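Local coordinates for protein staphylococcal enterotoxin-like toxin (Staphylococcus aureus, PDB 4DXG) that binds the sialyl Lewis X tetrasaccharide and probably acts in immune evasion as a superantigen-like protein, at residues Tyr92-Ile97 and Leu182-Met187; Ala59-Asp64 and Arg186-Ile191; Tyr23-Leu28 and Phe79-Glu84. All coordinates share one frame; numbering follows the deposited sequence.

Contact 1 (Tyr92-Ile97 and Leu182-Met187). With NDG (2-acetamido-2-deoxy-alpha-D-glucopyranose), chain B; SIA (N-acetyl-alpha-neuraminic acid), chain C; GAL (beta-D-galactopyranose), chain D; FUC (alpha-L-fucopyranose), chain E.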
loop_
_atom_site.group_PDB
_atom_site.type_symbol
_atom_site.label_atom_id
_atom_site.label_comp_id
_atom_site.label_asym_id
_atom_site.label_seq_id
_atom_site.Cartn_x
_atom_site.Cartn_y
_atom_site.Cartn_z
ATOM N N TYR A 92 5.808 10.772 9.409
ATOM C CA TYR A 92 4.725 11.116 8.509
ATOM C C TYR A 92 4.566 9.993 7.491
ATOM O O TYR A 92 5.574 9.454 6.987
ATOM C CB TYR A 92 5.030 12.470 7.832
ATOM C CG TYR A 92 4.286 12.766 6.542
ATOM C CD1 TYR A 92 4.810 12.368 5.298
ATOM C CD2 TYR A 92 3.029 13.429 6.550
ATOM C CE1 TYR A 92 4.119 12.630 4.094
ATOM C CE2 TYR A 92 2.327 13.697 5.343
ATOM C CZ TYR A 92 2.884 13.302 4.128
ATOM O OH TYR A 92 2.218 13.577 2.919
ATOM N N SER A 93 3.301 9.656 7.202
ATOM C CA SER A 93 2.937 8.690 6.173
ATOM C C SER A 93 1.588 9.098 5.619
ATOM O O SER A 93 0.871 9.860 6.253
ATOM C CB SER A 93 2.883 7.280 6.783
ATOM O OG SER A 93 2.448 6.284 5.864
ATOM N N VAL A 94 1.261 8.585 4.435
ATOM C CA VAL A 94 0.084 8.990 3.675
ATOM C C VAL A 94 -0.897 7.793 3.552
ATOM O O VAL A 94 -0.556 6.762 2.981
ATOM C CB VAL A 94 0.509 9.510 2.254
ATOM C CG1 VAL A 94 -0.647 10.079 1.470
ATOM C CG2 VAL A 94 1.521 10.561 2.374
ATOM N N GLY A 95 -2.093 7.909 4.129
ATOM C CA GLY A 95 -3.153 6.922 3.932
ATOM C C GLY A 95 -2.932 5.628 4.667
ATOM O O GLY A 95 -2.171 5.591 5.639
ATOM N N GLY A 96 -3.603 4.558 4.216
ATOM C CA GLY A 96 -3.403 3.202 4.772
ATOM C C GLY A 96 -4.103 2.973 6.106
ATOM O O GLY A 96 -3.755 2.055 6.880
ATOM N N ILE A 97 -5.088 3.817 6.390
ATOM C CA ILE A 97 -5.925 3.701 7.575
ATOM C C ILE A 97 -7.113 2.795 7.238
ATOM O O ILE A 97 -7.810 3.023 6.201
ATOM C CB ILE A 97 -6.492 5.084 7.967
ATOM C CG1 ILE A 97 -5.382 6.158 7.955
ATOM C CG2 ILE A 97 -7.322 5.018 9.289
ATOM C CD1 ILE A 97 -5.836 7.466 8.572
ATOM N N LEU A 182 1.919 4.808 -6.677
ATOM C CA LEU A 182 0.463 4.731 -6.572
ATOM C C LEU A 182 0.046 6.181 -6.383
ATOM O O LEU A 182 0.733 6.942 -5.707
ATOM C CB LEU A 182 0.053 3.863 -5.354
ATOM C CG LEU A 182 -1.450 3.773 -5.117
ATOM C CD1 LEU A 182 -2.151 3.174 -6.347
ATOM C CD2 LEU A 182 -1.862 3.011 -3.813
ATOM N N GLN A 183 -1.040 6.604 -7.002
ATOM C CA GLN A 183 -1.412 7.996 -6.836
ATOM C C GLN A 183 -1.864 8.154 -5.396
ATOM O O GLN A 183 -2.595 7.329 -4.858
ATOM C CB GLN A 183 -2.483 8.447 -7.846
ATOM C CG GLN A 183 -2.166 8.051 -9.324
ATOM C CD GLN A 183 -2.708 6.656 -9.687
ATOM O OE1 GLN A 183 -2.665 5.741 -8.872
ATOM N NE2 GLN A 183 -3.231 6.506 -10.912
ATOM N N GLU A 184 -1.407 9.224 -4.774
ATOM C CA GLU A 184 -1.606 9.450 -3.347
ATOM C C GLU A 184 -3.023 9.381 -2.861
ATOM O O GLU A 184 -3.267 8.875 -1.767
ATOM C CB GLU A 184 -0.948 10.753 -2.935
ATOM C CG GLU A 184 -1.725 11.571 -1.968
ATOM C CD GLU A 184 -1.020 12.876 -1.697
ATOM O OE1 GLU A 184 -1.695 13.938 -1.844
ATOM O OE2 GLU A 184 0.225 12.800 -1.394
ATOM N N ASN A 185 -3.975 9.818 -3.668
ATOM C CA ASN A 185 -5.379 9.756 -3.260
ATOM C C ASN A 185 -5.843 8.302 -3.030
ATOM O O ASN A 185 -6.688 8.016 -2.160
ATOM C CB ASN A 185 -6.284 10.546 -4.250
ATOM C CG ASN A 185 -6.411 9.887 -5.634
ATOM O OD1 ASN A 185 -5.438 9.723 -6.368
ATOM N ND2 ASN A 185 -7.633 9.547 -5.999
ATOM N N ARG A 186 -5.234 7.396 -3.785
ATOM C CA ARG A 186 -5.609 6.002 -3.801
ATOM C C ARG A 186 -5.064 5.279 -2.587
ATOM O O ARG A 186 -5.571 4.238 -2.191
ATOM C CB ARG A 186 -5.106 5.364 -5.102
ATOM C CG ARG A 186 -5.772 5.946 -6.344
ATOM C CD ARG A 186 -5.393 5.194 -7.566
ATOM N NE ARG A 186 -5.930 3.814 -7.585
ATOM C CZ ARG A 186 -5.366 2.819 -8.258
ATOM N NH1 ARG A 186 -4.234 3.018 -8.959
ATOM N NH2 ARG A 186 -5.937 1.625 -8.258
ATOM N N MET A 187 -4.039 5.841 -1.970
ATOM C CA MET A 187 -3.533 5.323 -0.693
ATOM C C MET A 187 -4.544 5.297 0.465
ATOM O O MET A 187 -4.299 4.673 1.506
ATOM C CB MET A 187 -2.277 6.082 -0.301
ATOM C CG MET A 187 -1.138 5.756 -1.252
ATOM S SD MET A 187 0.233 6.771 -0.849
ATOM C CE MET A 187 1.494 6.133 -1.972
HETATM C C1 NDG B . -6.995 10.094 -9.389
HETATM C C2 NDG B . -5.964 9.773 -10.470
HETATM C C3 NDG B . -6.499 8.751 -11.515
HETATM C C4 NDG B . -7.147 7.512 -10.885
HETATM C C5 NDG B . -8.169 7.957 -9.841
HETATM C C6 NDG B . -8.835 6.710 -9.238
HETATM C C7 NDG B . -4.193 11.455 -10.971
HETATM C C8 NDG B . -3.770 12.639 -11.828
HETATM O O5 NDG B . -7.619 8.882 -8.888
HETATM O O3 NDG B . -5.449 8.210 -12.287
HETATM O O4 NDG B . -7.772 6.703 -11.903
HETATM O O6 NDG B . -9.391 6.974 -7.978
HETATM O O7 NDG B . -3.417 11.055 -10.099
HETATM N N2 NDG B . -5.413 10.931 -11.174
HETATM O O1 NDG B . -7.998 10.936 -9.914
HETATM C C1 SIA C . -8.771 0.275 -11.816
HETATM C C2 SIA C . -9.858 1.354 -12.013
HETATM C C3 SIA C . -11.071 0.711 -12.707
HETATM C C4 SIA C . -11.874 -0.208 -11.777
HETATM C C5 SIA C . -12.197 0.442 -10.420
HETATM C C6 SIA C . -10.910 1.044 -9.853
HETATM C C7 SIA C . -11.077 1.798 -8.532
HETATM C C8 SIA C . -9.767 2.457 -8.126
HETATM C C9 SIA C . -9.783 2.966 -6.674
HETATM C C10 SIA C . -13.914 -0.648 -8.967
HETATM C C11 SIA C . -14.165 -1.856 -8.132
HETATM N N5 SIA C . -12.704 -0.618 -9.541
HETATM O O1A SIA C . -8.589 -0.567 -12.748
HETATM O O1B SIA C . -8.081 0.287 -10.756
HETATM O O4 SIA C . -13.137 -0.617 -12.342
HETATM O O6 SIA C . -10.354 1.963 -10.816
HETATM O O7 SIA C . -12.002 2.844 -8.740
HETATM O O8 SIA C . -8.725 1.485 -8.354
HETATM O O9 SIA C . -8.475 3.486 -6.351
HETATM O O10 SIA C . -14.759 0.236 -9.079
HETATM C C1 GAL D . -7.413 5.306 -11.720
HETATM C C2 GAL D . -8.518 4.523 -12.394
HETATM C C3 GAL D . -8.255 3.048 -12.305
HETATM C C4 GAL D . -6.888 2.726 -12.936
HETATM C C5 GAL D . -5.821 3.553 -12.212
HETATM C C6 GAL D . -4.515 3.375 -12.946
HETATM O O2 GAL D . -9.703 4.778 -11.715
HETATM O O3 GAL D . -9.341 2.382 -12.904
HETATM O O4 GAL D . -6.848 3.017 -14.343
HETATM O O5 GAL D . -6.142 4.938 -12.242
HETATM O O6 GAL D . -3.504 4.083 -12.254
HETATM C C1 FUC E . -5.299 8.794 -13.583
HETATM C C2 FUC E . -3.889 8.474 -14.060
HETATM C C3 FUC E . -3.742 7.058 -14.502
HETATM C C4 FUC E . -4.775 6.750 -15.541
HETATM C C5 FUC E . -6.169 7.035 -14.951
HETATM C C6 FUC E . -7.355 6.800 -15.865
HETATM O O2 FUC E . -2.944 8.606 -13.026
HETATM O O3 FUC E . -2.447 6.989 -15.056
HETATM O O4 FUC E . -4.375 7.554 -16.666
HETATM O O5 FUC E . -6.270 8.385 -14.542
#

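Contact 2 (Ala59-Asp64 and Arg186-Ile191). With SIA (N-acetyl-alpha-neuraminic acid), chain C.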
loop_
_atom_site.group_PDB
_atom_site.type_symbol
_atom_site.label_atom_id
_atom_site.label_comp_id
_atom_site.label_asym_id
_atom_site.label_seq_id
_atom_site.Cartn_x
_atom_site.Cartn_y
_atom_site.Cartn_z
ATOM N N ALA A 59 -1.475 11.482 7.072
ATOM C CA ALA A 59 -2.171 12.383 6.157
ATOM C C ALA A 59 -3.499 11.829 5.687
ATOM O O ALA A 59 -3.572 10.746 5.088
ATOM C CB ALA A 59 -1.287 12.717 4.964
ATOM N N LEU A 60 -4.557 12.576 5.973
ATOM C CA LEU A 60 -5.906 12.232 5.477
ATOM C C LEU A 60 -6.109 12.753 4.039
ATOM O O LEU A 60 -6.451 13.920 3.825
ATOM C CB LEU A 60 -6.969 12.748 6.435
ATOM C CG LEU A 60 -6.811 12.221 7.871
ATOM C CD1 LEU A 60 -7.935 12.763 8.711
ATOM C CD2 LEU A 60 -6.800 10.693 7.902
ATOM N N VAL A 61 -5.841 11.886 3.061
ATOM C CA VAL A 61 -5.876 12.258 1.628
ATOM C C VAL A 61 -7.086 11.576 1.026
ATOM O O VAL A 61 -7.725 10.788 1.712
ATOM C CB VAL A 61 -4.612 11.766 0.863
ATOM C CG1 VAL A 61 -3.381 12.510 1.307
ATOM C CG2 VAL A 61 -4.428 10.265 1.020
ATOM N N GLY A 62 -7.376 11.824 -0.248
ATOM C CA GLY A 62 -8.444 11.117 -0.921
ATOM C C GLY A 62 -9.716 11.124 -0.101
ATOM O O GLY A 62 -10.106 12.158 0.462
ATOM N N LYS A 63 -10.353 9.965 0.001
ATOM C CA LYS A 63 -11.643 9.843 0.704
ATOM C C LYS A 63 -11.592 9.839 2.225
ATOM O O LYS A 63 -12.643 9.910 2.866
ATOM C CB LYS A 63 -12.375 8.591 0.244
ATOM C CG LYS A 63 -12.904 8.698 -1.167
ATOM C CD LYS A 63 -13.625 7.399 -1.529
ATOM C CE LYS A 63 -14.325 7.531 -2.902
ATOM N NZ LYS A 63 -14.302 6.213 -3.634
ATOM N N ASP A 64 -10.390 9.727 2.796
ATOM C CA ASP A 64 -10.183 9.822 4.236
ATOM C C ASP A 64 -10.552 11.182 4.768
ATOM O O ASP A 64 -10.789 11.311 5.950
ATOM C CB ASP A 64 -8.707 9.666 4.593
ATOM C CG ASP A 64 -8.262 8.244 4.654
ATOM O OD1 ASP A 64 -9.172 7.367 4.724
ATOM O OD2 ASP A 64 -6.992 8.049 4.630
ATOM N N ARG A 186 -5.234 7.396 -3.785
ATOM C CA ARG A 186 -5.609 6.002 -3.801
ATOM C C ARG A 186 -5.064 5.279 -2.587
ATOM O O ARG A 186 -5.571 4.238 -2.191
ATOM C CB ARG A 186 -5.106 5.364 -5.102
ATOM C CG ARG A 186 -5.772 5.946 -6.344
ATOM C CD ARG A 186 -5.393 5.194 -7.566
ATOM N NE ARG A 186 -5.930 3.814 -7.585
ATOM C CZ ARG A 186 -5.366 2.819 -8.258
ATOM N NH1 ARG A 186 -4.234 3.018 -8.959
ATOM N NH2 ARG A 186 -5.937 1.625 -8.258
ATOM N N MET A 187 -4.039 5.841 -1.970
ATOM C CA MET A 187 -3.533 5.323 -0.693
ATOM C C MET A 187 -4.544 5.297 0.465
ATOM O O MET A 187 -4.299 4.673 1.506
ATOM C CB MET A 187 -2.277 6.082 -0.301
ATOM C CG MET A 187 -1.138 5.756 -1.252
ATOM S SD MET A 187 0.233 6.771 -0.849
ATOM C CE MET A 187 1.494 6.133 -1.972
ATOM N N ALA A 188 -5.690 5.940 0.254
ATOM C CA ALA A 188 -6.757 6.031 1.231
ATOM C C ALA A 188 -7.861 5.071 0.882
ATOM O O ALA A 188 -8.772 4.852 1.698
ATOM C CB ALA A 188 -7.323 7.457 1.277
ATOM N N ASP A 189 -7.808 4.506 -0.323
ATOM C CA ASP A 189 -8.865 3.613 -0.762
ATOM C C ASP A 189 -8.785 2.295 0.007
ATOM O O ASP A 189 -7.698 1.771 0.242
ATOM C CB ASP A 189 -8.808 3.391 -2.285
ATOM C CG ASP A 189 -9.355 4.599 -3.098
ATOM O OD1 ASP A 189 -10.302 5.314 -2.665
ATOM O OD2 ASP A 189 -8.835 4.837 -4.207
ATOM N N VAL A 190 -9.928 1.765 0.422
ATOM C CA VAL A 190 -9.906 0.485 1.137
ATOM C C VAL A 190 -10.876 -0.551 0.527
ATOM O O VAL A 190 -11.880 -0.216 -0.109
ATOM C CB VAL A 190 -10.116 0.644 2.674
ATOM C CG1 VAL A 190 -9.178 1.689 3.263
ATOM C CG2 VAL A 190 -11.526 1.047 2.973
ATOM N N ILE A 191 -10.542 -1.816 0.717
ATOM C CA ILE A 191 -11.308 -2.890 0.139
ATOM C C ILE A 191 -11.394 -4.096 1.109
ATOM O O ILE A 191 -10.588 -4.192 2.078
ATOM C CB ILE A 191 -10.733 -3.301 -1.275
ATOM C CG1 ILE A 191 -9.297 -3.857 -1.207
ATOM C CG2 ILE A 191 -10.845 -2.155 -2.303
ATOM C CD1 ILE A 191 -8.948 -4.775 -2.436
HETATM C C1 SIA C . -8.771 0.275 -11.816
HETATM C C2 SIA C . -9.858 1.354 -12.013
HETATM C C3 SIA C . -11.071 0.711 -12.707
HETATM C C4 SIA C . -11.874 -0.208 -11.777
HETATM C C5 SIA C . -12.197 0.442 -10.420
HETATM C C6 SIA C . -10.910 1.044 -9.853
HETATM C C7 SIA C . -11.077 1.798 -8.532
HETATM C C8 SIA C . -9.767 2.457 -8.126
HETATM C C9 SIA C . -9.783 2.966 -6.674
HETATM C C10 SIA C . -13.914 -0.648 -8.967
HETATM C C11 SIA C . -14.165 -1.856 -8.132
HETATM N N5 SIA C . -12.704 -0.618 -9.541
HETATM O O1A SIA C . -8.589 -0.567 -12.748
HETATM O O1B SIA C . -8.081 0.287 -10.756
HETATM O O4 SIA C . -13.137 -0.617 -12.342
HETATM O O6 SIA C . -10.354 1.963 -10.816
HETATM O O7 SIA C . -12.002 2.844 -8.740
HETATM O O8 SIA C . -8.725 1.485 -8.354
HETATM O O9 SIA C . -8.475 3.486 -6.351
HETATM O O10 SIA C . -14.759 0.236 -9.079
HETATM O O HOH W 1 -9.534 7.587 -1.846
#

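Contact 3 (Tyr23-Leu28 and Phe79-Glu84). With PIN (piperazine-N,N'-bis(2-ethanesulfonic acid)), chain F.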
loop_
_atom_site.group_PDB
_atom_site.type_symbol
_atom_site.label_atom_id
_atom_site.label_comp_id
_atom_site.label_asym_id
_atom_site.label_seq_id
_atom_site.Cartn_x
_atom_site.Cartn_y
_atom_site.Cartn_z
ATOM N N TYR A 23 10.042 1.831 -3.147
ATOM C CA TYR A 23 9.377 0.549 -2.842
ATOM C C TYR A 23 10.278 -0.489 -2.154
ATOM O O TYR A 23 9.884 -1.623 -1.932
ATOM C CB TYR A 23 8.695 -0.009 -4.083
ATOM C CG TYR A 23 7.392 0.709 -4.441
ATOM C CD1 TYR A 23 6.206 0.428 -3.721
ATOM C CD2 TYR A 23 7.333 1.678 -5.481
ATOM C CE1 TYR A 23 4.997 1.046 -4.010
ATOM C CE2 TYR A 23 6.095 2.307 -5.811
ATOM C CZ TYR A 23 4.925 1.969 -5.047
ATOM O OH TYR A 23 3.679 2.522 -5.290
ATOM N N THR A 24 11.486 -0.091 -1.794
ATOM C CA THR A 24 12.268 -0.920 -0.890
ATOM C C THR A 24 12.363 -0.276 0.504
ATOM O O THR A 24 12.966 -0.832 1.409
ATOM C CB THR A 24 13.697 -1.261 -1.444
ATOM O OG1 THR A 24 14.438 -0.044 -1.664
ATOM C CG2 THR A 24 13.595 -2.083 -2.740
ATOM N N LYS A 25 11.753 0.884 0.676
ATOM C CA LYS A 25 11.668 1.502 2.008
ATOM C C LYS A 25 11.008 0.559 3.055
ATOM O O LYS A 25 10.102 -0.226 2.734
ATOM C CB LYS A 25 10.869 2.792 1.937
ATOM C CG LYS A 25 11.624 3.983 1.456
ATOM C CD LYS A 25 10.632 4.946 0.824
ATOM C CE LYS A 25 9.907 5.759 1.836
ATOM N NZ LYS A 25 10.843 6.863 2.244
ATOM N N PRO A 26 11.453 0.639 4.309
ATOM C CA PRO A 26 10.783 -0.224 5.278
ATOM C C PRO A 26 9.363 0.235 5.550
ATOM O O PRO A 26 9.018 1.413 5.324
ATOM C CB PRO A 26 11.628 -0.071 6.542
ATOM C CG PRO A 26 12.507 1.140 6.315
ATOM C CD PRO A 26 12.293 1.674 4.931
ATOM N N SER A 27 8.531 -0.695 6.010
ATOM C CA SER A 27 7.167 -0.355 6.403
ATOM C C SER A 27 6.867 -0.822 7.808
ATOM O O SER A 27 7.535 -1.722 8.306
ATOM C CB SER A 27 6.142 -0.928 5.424
ATOM O OG SER A 27 6.158 -2.335 5.449
ATOM N N LEU A 28 5.844 -0.201 8.408
ATOM C CA LEU A 28 5.386 -0.450 9.778
ATOM C C LEU A 28 3.889 -0.749 9.768
ATOM O O LEU A 28 3.155 -0.115 9.028
ATOM C CB LEU A 28 5.614 0.810 10.617
ATOM C CG LEU A 28 7.060 1.255 10.821
ATOM C CD1 LEU A 28 7.080 2.590 11.527
ATOM C CD2 LEU A 28 7.901 0.213 11.583
ATOM N N PHE A 79 -1.379 1.120 7.885
ATOM C CA PHE A 79 -0.173 0.614 7.220
ATOM C C PHE A 79 0.692 1.820 6.940
ATOM O O PHE A 79 0.264 2.726 6.201
ATOM C CB PHE A 79 -0.489 -0.122 5.914
ATOM C CG PHE A 79 0.760 -0.612 5.181
ATOM C CD1 PHE A 79 1.483 -1.693 5.657
ATOM C CD2 PHE A 79 1.231 0.061 4.045
ATOM C CE1 PHE A 79 2.634 -2.109 5.032
ATOM C CE2 PHE A 79 2.378 -0.345 3.396
ATOM C CZ PHE A 79 3.085 -1.428 3.873
ATOM N N VAL A 80 1.898 1.826 7.513
ATOM C CA VAL A 80 2.806 2.977 7.489
ATOM C C VAL A 80 4.067 2.792 6.628
ATOM O O VAL A 80 4.751 1.775 6.702
ATOM C CB VAL A 80 3.212 3.394 8.956
ATOM C CG1 VAL A 80 4.205 4.553 8.965
ATOM C CG2 VAL A 80 1.998 3.832 9.709
ATOM N N VAL A 81 4.354 3.810 5.816
ATOM C CA VAL A 81 5.592 3.942 5.039
ATOM C C VAL A 81 6.015 5.389 5.277
ATOM O O VAL A 81 5.399 6.331 4.741
ATOM C CB VAL A 81 5.386 3.687 3.473
ATOM C CG1 VAL A 81 6.703 3.863 2.734
ATOM C CG2 VAL A 81 4.817 2.276 3.159
ATOM N N LEU A 82 7.029 5.565 6.122
ATOM C CA LEU A 82 7.461 6.895 6.525
ATOM C C LEU A 82 8.158 7.589 5.364
ATOM O O LEU A 82 8.976 6.975 4.693
ATOM C CB LEU A 82 8.414 6.830 7.728
ATOM C CG LEU A 82 7.920 6.312 9.079
ATOM C CD1 LEU A 82 9.114 6.291 9.979
ATOM C CD2 LEU A 82 6.828 7.157 9.726
ATOM N N GLU A 83 7.854 8.871 5.165
ATOM C CA GLU A 83 8.297 9.624 3.998
ATOM C C GLU A 83 8.808 10.987 4.384
ATOM O O GLU A 83 8.345 11.564 5.381
ATOM C CB GLU A 83 7.124 9.835 3.042
ATOM C CG GLU A 83 6.927 8.732 2.032
ATOM C CD GLU A 83 5.726 8.955 1.149
ATOM O OE1 GLU A 83 5.640 10.008 0.456
ATOM O OE2 GLU A 83 4.858 8.063 1.129
ATOM N N GLU A 84 9.749 11.510 3.578
ATOM C CA GLU A 84 10.023 12.960 3.524
ATOM C C GLU A 84 8.711 13.710 3.293
ATOM O O GLU A 84 7.737 13.153 2.774
ATOM C CB GLU A 84 10.999 13.352 2.405
ATOM C CG GLU A 84 12.479 12.997 2.597
ATOM C CD GLU A 84 12.927 12.903 4.052
ATOM O OE1 GLU A 84 12.584 13.797 4.869
ATOM O OE2 GLU A 84 13.656 11.932 4.376
HETATM C C1 PIN F . 10.393 2.329 18.721
HETATM C C2 PIN F . 10.473 3.457 17.692
HETATM N N1 PIN F . 10.892 2.958 16.384
HETATM C C3 PIN F . 11.921 3.776 15.745
HETATM C C4 PIN F . 10.334 1.751 15.714
HETATM C "C1'" PIN F . 11.454 2.222 11.311
HETATM C "C2'" PIN F . 11.409 3.376 12.327
HETATM N "N1'" PIN F . 11.306 2.805 13.691
HETATM C "C3'" PIN F . 10.120 2.081 14.219
HETATM C "C4'" PIN F . 12.453 2.966 14.579
HETATM S S1 PIN F . 10.113 2.942 20.260
HETATM S "S1'" PIN F . 11.733 2.646 9.698
HETATM O O1 PIN F . 9.535 1.819 21.024
HETATM O O2 PIN F . 11.404 3.337 20.857
HETATM O O3 PIN F . 9.269 4.175 20.257
HETATM O "O1'" PIN F . 10.570 2.150 8.916
HETATM O "O2'" PIN F . 12.999 1.966 9.284
HETATM O "O3'" PIN F . 11.893 4.117 9.500
HETATM O O HOH W 2 10.035 4.137 5.206
HETATM O O HOH W 3 8.524 3.276 7.249
#

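Contact 1 (Tyr92-Ile97 and Leu182-Met187)
The contact joins the OB-fold domain to the sialoglycan site of the beta-grasp domain. Val94, Gly95 and Gly96 of strand 92-99 meet Glu184 and Met187, in the loop before strand 190-192. One hydrogen bond crosses the interface. Gly96 N donates a hydrogen bond to Met187 O at 2.8 Å, bent at the hydrogen to 139°, and the donor is tilted from the carbonyl plane. Gly95 CA lies 3.5 Å from the same Met187 O in a CA-H...O contact. Both glycines have positive phi. Val94 holds CG1 anti to its backbone N (chi1 -174°). Val94 CG1 lies 3.9 Å from Glu184 CG, and the two side chains cross at about a right angle. It also rests on Met187 SD, near the end of an extended chain. Lys139 of helix 138-153 bonds Val94 O and touches Met187.

The other side of the loop grips the sugars. Gln183 bends at chi2, and its NE2 donates to galactose O6 and fucose O2. Asn185 ND2 reaches the ring oxygen O5 of the N-acetylglucosamine. Arg186 NE donates nearly straight to sialic acid O9 at 2.8 Å, with O9 in the guanidinium plane, while galactose C5 lies over one guanidinium face. NH2 reaches sialic acid O8. Gln183 OE1 fixes the guanidinium from its edge: Arg186 NH1 donates to a lone pair of Gln183 OE1 at 3.1 Å and 172°.

Contact 2 (Ala59-Asp64 and Arg186-Ile191)
Ala188 points its CB into the turn formed by Val61 to Asp64. This methyl is the centre of the contact. Ala188 CB lies 3.4 Å from Val61 O and 3.4 Å from Asp64 OD2, and Val61 CG2 packs against Ala188 CB at 4.0 Å. Val61 has CG1 anti to the carbonyl carbon (chi1 -68°), which leaves CG2 between the backbone N and the carbonyl carbon, facing the methyl. Asp64 has CG beside its own N (chi1 -82°). Its CB does not point at the other segment, but the carboxylate swings closer and lies against the methyl.

The turn is of type II', with Gly62 at positive phi. Gly62 CA packs beside Ala188 CB. The closing bond from Asp64 N to Val61 O is weak.

Toward the exposed side of the turn, the extended part of the Lys63 chain passes Asp189. Lys63 CD is 4.1 Å from Asp189 OD1. The chain bends at its last torsion, and Lys63 NZ stays 4.2 Å from Asp189 OD1, beyond salt-bridge distance. The two opposite charges may still attract each other. A water links the segments more directly: it accepts from Lys63 N at 3.1 Å and donates to Asp189 OD1.

Asp189 divides its carboxylate between two tasks. While OD1 takes the water, Asp189 OD2 accepts from sialic acid O9 at 2.6 Å. O9, already the acceptor for Arg186 NE, is therefore held as both donor and acceptor. Thr175 and Lys173 also bond the sialic acid. Thus a beta turn of the OB-fold domain packs behind the 3-10 turn that carries Arg186 and leads into Asp189, part of the sialic acid site on the beta-grasp domain.

Contact 3 (Tyr23-Leu28 and Phe79-Glu84)
Leu28 and Val80 face each other as an antiparallel hydrogen-bonded pair in the OB-fold sheet, where strand 28-31 is an outermost strand. Leu28 N donates to Val80 O at 2.8 Å, and Val80 N donates back to Leu28 O at 2.8 Å. Their side chains lie on one face of the sheet, and Leu28 CB and Val80 CB are 3.9 Å apart. Leu28 CD1 extends toward Leu82 CD1 in a looser contact, while its CD2 branch touches the piperazine part of a bound PIPES molecule.

Ser27 lies beside the Phe79 ring. Ser27 CB is 3.5 Å from Phe79 CZ, and its OG is near CE1 and CZ. Phe79 has CG anti to the backbone N (chi1 178°), which carries the ring to the serine. Val81 CG2 meets Ser27 CB, whereas Val81 CG1 meets Lys25 CE at 3.8 Å; the Lys25 and Val81 side chains cross at about a right angle.

Two waters bridge Pro26 O to Leu82, one at its O and the other at its N. Lys25 bends at its third and fourth torsions, and Lys25 NZ donates to Leu82 O at 3.1 Å, lying in the carbonyl plane.

From the N terminus, the chain leaves helix 17-22 through residues 23-28. Contact 3 closes the first loop when residues 79-84 return to strand 28-31, within the OB-fold domain. Residues 59-64 lie inside that loop but wait for 186-191, so contact 2 crosses contact 3. Contact 1 opens after contact 3 has closed; it opens later than contact 2, and both close on the same overlapping stretch, 182-191. Contacts 1 and 2 share Arg186 and Met187, and both join the OB-fold domain to the beta-grasp domain beside the glycan. Strands 76-80 and 92-99 are sheet neighbours; Gly96 O and Phe79 N connect contacts 1 and 3.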